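Chains: A (Unidentified, PDB 6ZM9) is a phage-encoded lyase that cleaves S-adenosylmethionine, probably releasing 5'-methylthioadenosine. Local coordinates at residues A13-G18 with Q92-E97; I37-R42 with K96-D101. One frame throughout, in Å; residues are numbered along the deposited sequence.

Contact 1. Residues A13-G18 with Q92-E97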
loop_
_atom_site.group_PDB
_atom_site.type_symbol
_atom_site.label_atom_id
_atom_site.label_comp_id
_atom_site.label_asym_id
_atom_site.label_seq_id
_atom_site.Cartn_x
_atom_site.Cartn_y
_atom_site.Cartn_z
ATOM N N ALA A 13 1.195 -11.074 2.507
ATOM C CA ALA A 13 2.216 -10.545 3.387
ATOM C C ALA A 13 2.711 -9.207 2.872
ATOM O O ALA A 13 2.597 -8.887 1.687
ATOM C CB ALA A 13 3.426 -11.482 3.471
ATOM N N ARG A 14 3.263 -8.425 3.794
ATOM C CA ARG A 14 3.986 -7.199 3.489
ATOM C C ARG A 14 5.329 -7.263 4.207
ATOM O O ARG A 14 5.394 -7.636 5.382
ATOM C CB ARG A 14 3.235 -5.957 3.993
ATOM C CG ARG A 14 1.875 -5.740 3.390
ATOM C CD ARG A 14 1.449 -4.273 3.515
ATOM N NE ARG A 14 1.177 -3.869 4.894
ATOM C CZ ARG A 14 0.938 -2.617 5.277
ATOM N NH1 ARG A 14 0.949 -1.625 4.395
ATOM N NH2 ARG A 14 0.694 -2.356 6.553
ATOM N N ILE A 15 6.399 -6.903 3.503
ATOM C CA ILE A 15 7.738 -6.866 4.073
ATOM C C ILE A 15 8.325 -5.482 3.820
ATOM O O ILE A 15 8.269 -4.985 2.695
ATOM C CB ILE A 15 8.644 -7.942 3.449
ATOM C CG1 ILE A 15 8.015 -9.332 3.570
ATOM C CG2 ILE A 15 10.035 -7.917 4.078
ATOM C CD1 ILE A 15 8.810 -10.417 2.872
ATOM N N PHE A 16 8.887 -4.867 4.862
ATOM C CA PHE A 16 9.504 -3.554 4.754
ATOM C C PHE A 16 11.009 -3.691 4.908
ATOM O O PHE A 16 11.484 -4.164 5.953
ATOM C CB PHE A 16 8.945 -2.633 5.820
ATOM C CG PHE A 16 7.478 -2.355 5.677
ATOM C CD1 PHE A 16 6.524 -3.200 6.217
ATOM C CD2 PHE A 16 7.056 -1.240 4.987
ATOM C CE1 PHE A 16 5.162 -2.919 6.087
ATOM C CE2 PHE A 16 5.692 -0.934 4.864
ATOM C CZ PHE A 16 4.749 -1.764 5.413
ATOM N N VAL A 17 11.750 -3.253 3.879
ATOM C CA VAL A 17 13.208 -3.372 3.819
ATOM C C VAL A 17 13.793 -1.999 3.505
ATOM O O VAL A 17 13.490 -1.432 2.449
ATOM C CB VAL A 17 13.675 -4.353 2.723
ATOM C CG1 VAL A 17 15.186 -4.578 2.835
ATOM C CG2 VAL A 17 12.937 -5.679 2.772
ATOM N N GLY A 18 14.659 -1.496 4.378
ATOM C CA GLY A 18 15.353 -0.258 4.115
ATOM C C GLY A 18 16.565 -0.418 3.211
ATOM O O GLY A 18 17.108 -1.511 3.015
ATOM N N GLN A 92 8.701 -15.731 6.405
ATOM C CA GLN A 92 9.659 -15.468 7.479
ATOM C C GLN A 92 11.080 -15.685 6.999
ATOM O O GLN A 92 11.982 -14.882 7.271
ATOM C CB GLN A 92 9.359 -16.411 8.645
ATOM C CG GLN A 92 8.163 -16.011 9.487
ATOM C CD GLN A 92 7.843 -17.071 10.524
ATOM O OE1 GLN A 92 8.081 -18.255 10.311
ATOM N NE2 GLN A 92 7.295 -16.644 11.649
ATOM N N ALA A 93 11.310 -16.776 6.267
ATOM C CA ALA A 93 12.648 -17.061 5.772
ATOM C C ALA A 93 13.096 -16.003 4.771
ATOM O O ALA A 93 14.267 -15.612 4.751
ATOM C CB ALA A 93 12.683 -18.450 5.135
ATOM N N LEU A 94 12.176 -15.550 3.917
ATOM C CA LEU A 94 12.498 -14.476 2.989
ATOM C C LEU A 94 12.909 -13.212 3.732
ATOM O O LEU A 94 13.918 -12.582 3.404
ATOM C CB LEU A 94 11.294 -14.224 2.080
ATOM C CG LEU A 94 11.347 -12.987 1.175
ATOM C CD1 LEU A 94 12.502 -13.028 0.176
ATOM C CD2 LEU A 94 10.014 -12.848 0.442
ATOM N N GLY A 95 12.114 -12.806 4.728
ATOM C CA GLY A 95 12.461 -11.618 5.496
ATOM C C GLY A 95 13.804 -11.738 6.197
ATOM O O GLY A 95 14.583 -10.781 6.229
ATOM N N LYS A 96 14.084 -12.913 6.779
ATOM C CA LYS A 96 15.355 -13.108 7.468
ATOM C C LYS A 96 16.521 -13.015 6.501
ATOM O O LYS A 96 17.547 -12.405 6.819
ATOM C CB LYS A 96 15.372 -14.459 8.178
ATOM C CG LYS A 96 14.558 -14.480 9.434
ATOM C CD LYS A 96 14.843 -15.723 10.252
ATOM C CE LYS A 96 14.870 -15.385 11.748
ATOM N NZ LYS A 96 15.987 -16.034 12.509
ATOM N N GLU A 97 16.376 -13.561 5.293
ATOM C CA GLU A 97 17.480 -13.487 4.342
ATOM C C GLU A 97 17.643 -12.072 3.789
ATOM O O GLU A 97 18.771 -11.611 3.588
ATOM C CB GLU A 97 17.320 -14.504 3.225
ATOM C CG GLU A 97 18.581 -14.611 2.367
ATOM C CD GLU A 97 19.807 -15.110 3.139
ATOM O OE1 GLU A 97 19.700 -16.166 3.794
ATOM O OE2 GLU A 97 20.879 -14.448 3.099
#

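Contact 2. Residues I37-R42 with K96-D101. With PO4 (phosphate ion), chain B.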
loop_
_atom_site.group_PDB
_atom_site.type_symbol
_atom_site.label_atom_id
_atom_site.label_comp_id
_atom_site.label_asym_id
_atom_site.label_seq_id
_atom_site.Cartn_x
_atom_site.Cartn_y
_atom_site.Cartn_z
ATOM N N ILE A 37 13.522 -12.331 -5.987
ATOM C CA ILE A 37 13.285 -13.360 -6.999
ATOM C C ILE A 37 14.194 -14.555 -6.749
ATOM O O ILE A 37 13.762 -15.714 -6.788
ATOM C CB ILE A 37 13.495 -12.799 -8.419
ATOM C CG1 ILE A 37 12.406 -11.800 -8.796
ATOM C CG2 ILE A 37 13.572 -13.959 -9.443
ATOM C CD1 ILE A 37 12.731 -11.011 -10.044
ATOM N N ALA A 38 15.477 -14.285 -6.497
ATOM C CA ALA A 38 16.445 -15.353 -6.295
ATOM C C ALA A 38 16.120 -16.188 -5.065
ATOM O O ALA A 38 16.196 -17.416 -5.106
ATOM C CB ALA A 38 17.843 -14.740 -6.183
ATOM N N ILE A 39 15.747 -15.544 -3.964
ATOM C CA ILE A 39 15.430 -16.269 -2.743
ATOM C C ILE A 39 14.191 -17.133 -2.950
ATOM O O ILE A 39 14.155 -18.307 -2.559
ATOM C CB ILE A 39 15.226 -15.283 -1.582
ATOM C CG1 ILE A 39 16.534 -14.610 -1.185
ATOM C CG2 ILE A 39 14.624 -15.992 -0.395
ATOM C CD1 ILE A 39 16.364 -13.340 -0.381
ATOM N N ARG A 40 13.150 -16.559 -3.551
ATOM C CA ARG A 40 11.894 -17.279 -3.718
ATOM C C ARG A 40 12.046 -18.438 -4.694
ATOM O O ARG A 40 11.446 -19.500 -4.495
ATOM C CB ARG A 40 10.769 -16.310 -4.102
ATOM C CG ARG A 40 10.558 -15.235 -3.022
ATOM C CD ARG A 40 9.280 -14.464 -3.196
ATOM N NE ARG A 40 8.171 -15.190 -2.591
ATOM C CZ ARG A 40 6.899 -15.009 -2.906
ATOM N NH1 ARG A 40 6.564 -14.124 -3.837
ATOM N NH2 ARG A 40 5.953 -15.706 -2.294
ATOM N N LYS A 41 12.868 -18.282 -5.729
ATOM C CA LYS A 41 13.132 -19.418 -6.607
ATOM C C LYS A 41 13.775 -20.571 -5.840
ATOM O O LYS A 41 13.428 -21.740 -6.059
ATOM C CB LYS A 41 13.998 -18.982 -7.777
ATOM C CG LYS A 41 13.269 -18.167 -8.837
ATOM C CD LYS A 41 14.227 -17.812 -9.969
ATOM C CE LYS A 41 13.541 -17.186 -11.173
ATOM N NZ LYS A 41 14.557 -16.628 -12.140
ATOM N N ARG A 42 14.707 -20.273 -4.927
ATOM C CA ARG A 42 15.354 -21.333 -4.152
ATOM C C ARG A 42 14.393 -21.982 -3.166
ATOM O O ARG A 42 14.628 -23.119 -2.742
ATOM C CB ARG A 42 16.587 -20.789 -3.438
ATOM C CG ARG A 42 17.744 -20.506 -4.383
ATOM C CD ARG A 42 19.039 -20.225 -3.615
ATOM N NE ARG A 42 18.939 -19.039 -2.766
ATOM C CZ ARG A 42 19.326 -17.811 -3.119
ATOM N NH1 ARG A 42 19.858 -17.582 -4.316
ATOM N NH2 ARG A 42 19.190 -16.809 -2.261
ATOM N N LYS A 96 14.084 -12.913 6.779
ATOM C CA LYS A 96 15.355 -13.108 7.468
ATOM C C LYS A 96 16.521 -13.015 6.501
ATOM O O LYS A 96 17.547 -12.405 6.819
ATOM C CB LYS A 96 15.372 -14.459 8.178
ATOM C CG LYS A 96 14.558 -14.480 9.434
ATOM C CD LYS A 96 14.843 -15.723 10.252
ATOM C CE LYS A 96 14.870 -15.385 11.748
ATOM N NZ LYS A 96 15.987 -16.034 12.509
ATOM N N GLU A 97 16.376 -13.561 5.293
ATOM C CA GLU A 97 17.480 -13.487 4.342
ATOM C C GLU A 97 17.643 -12.072 3.789
ATOM O O GLU A 97 18.771 -11.611 3.588
ATOM C CB GLU A 97 17.320 -14.504 3.225
ATOM C CG GLU A 97 18.581 -14.611 2.367
ATOM C CD GLU A 97 19.807 -15.110 3.139
ATOM O OE1 GLU A 97 19.700 -16.166 3.794
ATOM O OE2 GLU A 97 20.879 -14.448 3.099
ATOM N N LEU A 98 16.535 -11.364 3.533
ATOM C CA LEU A 98 16.644 -9.971 3.100
ATOM C C LEU A 98 17.365 -9.121 4.140
ATOM O O LEU A 98 18.165 -8.250 3.787
ATOM C CB LEU A 98 15.256 -9.390 2.814
ATOM C CG LEU A 98 14.594 -9.920 1.540
ATOM C CD1 LEU A 98 13.122 -9.533 1.531
ATOM C CD2 LEU A 98 15.295 -9.461 0.273
ATOM N N ARG A 99 17.094 -9.360 5.429
ATOM C CA ARG A 99 17.778 -8.587 6.461
ATOM C C ARG A 99 19.289 -8.765 6.357
ATOM O O ARG A 99 20.047 -7.795 6.431
ATOM C CB ARG A 99 17.304 -8.984 7.865
ATOM C CG ARG A 99 17.865 -8.031 8.943
ATOM C CD ARG A 99 18.320 -8.694 10.222
ATOM N NE ARG A 99 19.308 -9.751 10.013
ATOM C CZ ARG A 99 20.611 -9.566 9.780
ATOM N NH1 ARG A 99 21.142 -8.349 9.708
ATOM N NH2 ARG A 99 21.387 -10.625 9.600
ATOM N N GLU A 100 19.743 -10.018 6.223
ATOM C CA GLU A 100 21.169 -10.282 6.080
ATOM C C GLU A 100 21.713 -9.665 4.796
ATOM O O GLU A 100 22.763 -9.015 4.793
ATOM C CB GLU A 100 21.408 -11.790 6.050
ATOM C CG GLU A 100 22.850 -12.128 5.663
ATOM C CD GLU A 100 23.170 -13.613 5.618
ATOM O OE1 GLU A 100 22.566 -14.388 6.379
ATOM O OE2 GLU A 100 24.052 -14.025 4.828
ATOM N N ASP A 101 21.018 -9.894 3.678
ATOM C CA ASP A 101 21.571 -9.529 2.382
ATOM C C ASP A 101 21.748 -8.024 2.257
ATOM O O ASP A 101 22.632 -7.559 1.527
ATOM C CB ASP A 101 20.670 -10.033 1.257
ATOM C CG ASP A 101 20.594 -11.553 1.194
ATOM O OD1 ASP A 101 21.239 -12.241 2.018
ATOM O OD2 ASP A 101 19.854 -12.053 0.329
HETATM P P PO4 B . 24.626 -9.196 8.360
HETATM O O1 PO4 B . 24.132 -8.206 9.395
HETATM O O2 PO4 B . 26.096 -9.408 8.677
HETATM O O3 PO4 B . 23.855 -10.482 8.504
HETATM O O4 PO4 B . 24.439 -8.637 6.959
#

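Contact 1. Residues A13-G18 with Q92-E97
I15 rests its CD1 methyl against the CD2 branch of L94: CD1 of I15 lies 3.6 Å from CD2 of L94 and 4.0 Å from CG of L94. The CD1 methyl is placed there by two torsions. CG1 of I15 stands anti to its own carbonyl carbon (chi1 -55°), and the chain then runs on extended (chi2 175°), so CD1 is the part carried farthest toward the helix. On the other side, CG of L94 is anti to the backbone N (chi1 171°), and the isobutyl group crosses the isoleucine obliquely. The second branch of I15 is directed at the helix backbone, with CG2 4.6 Å from CA of G95. CD1 is also 4.5 Å from the N of G95. The glycine therefore shows its bare backbone to the isoleucine, and the CA atoms of I15 and G95, 6.8 Å apart, are the nearest pair in the two segments. All three touching residues are buried, and the pair is purely apolar.

The strand sorts its side chains by face. A13, I15 and V17 are turned to helix 84-101, where V91 also packs on I15; R14 and F16 lie on the other face, and both pack against the second subunit. There, in one of two conformers of R14, CZ of F16 sits 3.9 Å above the centre of the guanidinium, whose face meets the ring's edge. F16 additionally touches the bound 5'-deoxy-5'-methylthioadenosine.

Strand 11-21 runs between strands 66-77 and 106-113, and 66-77 also pairs with 49-59. With helices 29-43 and 84-101, this is consistent with a ferredoxin-like βαββαβ core (11-21, 29-43, 49-59, 66-77, 84-101, 106-113), extended by strand 116-124, in which contact 1 joins sheet to helix.

Contact 2. Residues I37-R42 with K96-D101
I39 puts its CD1 methyl between three residues of the facing helix: CD1 is 3.8 Å from CG of E97, 3.8 Å from OD2 of D101 and 4.1 Å from CD2 of L98. Its CG1 branch, anti to the carbonyl carbon, reaches outward nearly extended, while D101 comes at it from the opposite direction. The CB of L98 points neither to nor from helix 29-43, but the end of the side chain comes nearer. The segment axes approach to 11.1 Å at 141° between their N-to-C directions, roughly antiparallel, and every close approach between the two segments involves I39.

E97 works in two parts. CG, anti to the backbone N (chi1 -170°), is sent across to I39, and the two side chains cross. The bend at chi2 then turns the carboxylate forward, toward the C-terminal end of its helix, where OE2 is 2.5 Å from OD1 of D101. On the other helix R42 holds its guanidinium face over the carbonyl of A38; its NH2 stays 5.5 Å from OD2 of D101, an opposite charge nearby but not a bonded partner.

R99, remote from I39, bends at chi2 and chi3 to present its guanidinium edge to a phosphate ion, probably from the crystallisation liquor. NH1 gives a nearly straight bond to O1 of the phosphate (3.0 Å, 172°), and NH2 bonds to O3. W127 holds the same ion.

Chemically, the apolar centre is rimmed by acid groups. With OD2 of D35 also close to that of D101, the crowding would probably raise the pKa of at least one carboxyl, consistent with a proton retained there.

Helix 84-101 serves both contacts, whose centres are 8 Å apart: one side of it meets strand 11-21 in contact 1, another meets helix 29-43 in contact 2. L94 is shared packing between them, its CD1 3.7 Å from CG2 of I39 and its CD2 4.0 Å from CD of R40. V17 CG2 and L98 CD1, at 4.1 Å, make a second join. A bound 5'-deoxy-5'-methylthioadenosine lies about 9 Å from the I15 side chain, and one lies about 10 Å from that of L98, which puts these side chains at second-shell distance or beyond. G18, on the strand of contact 1, is a pocket residue, and Q104, whose carbonyl O accepts a bond from R99 NH1, belongs to the proline pocket.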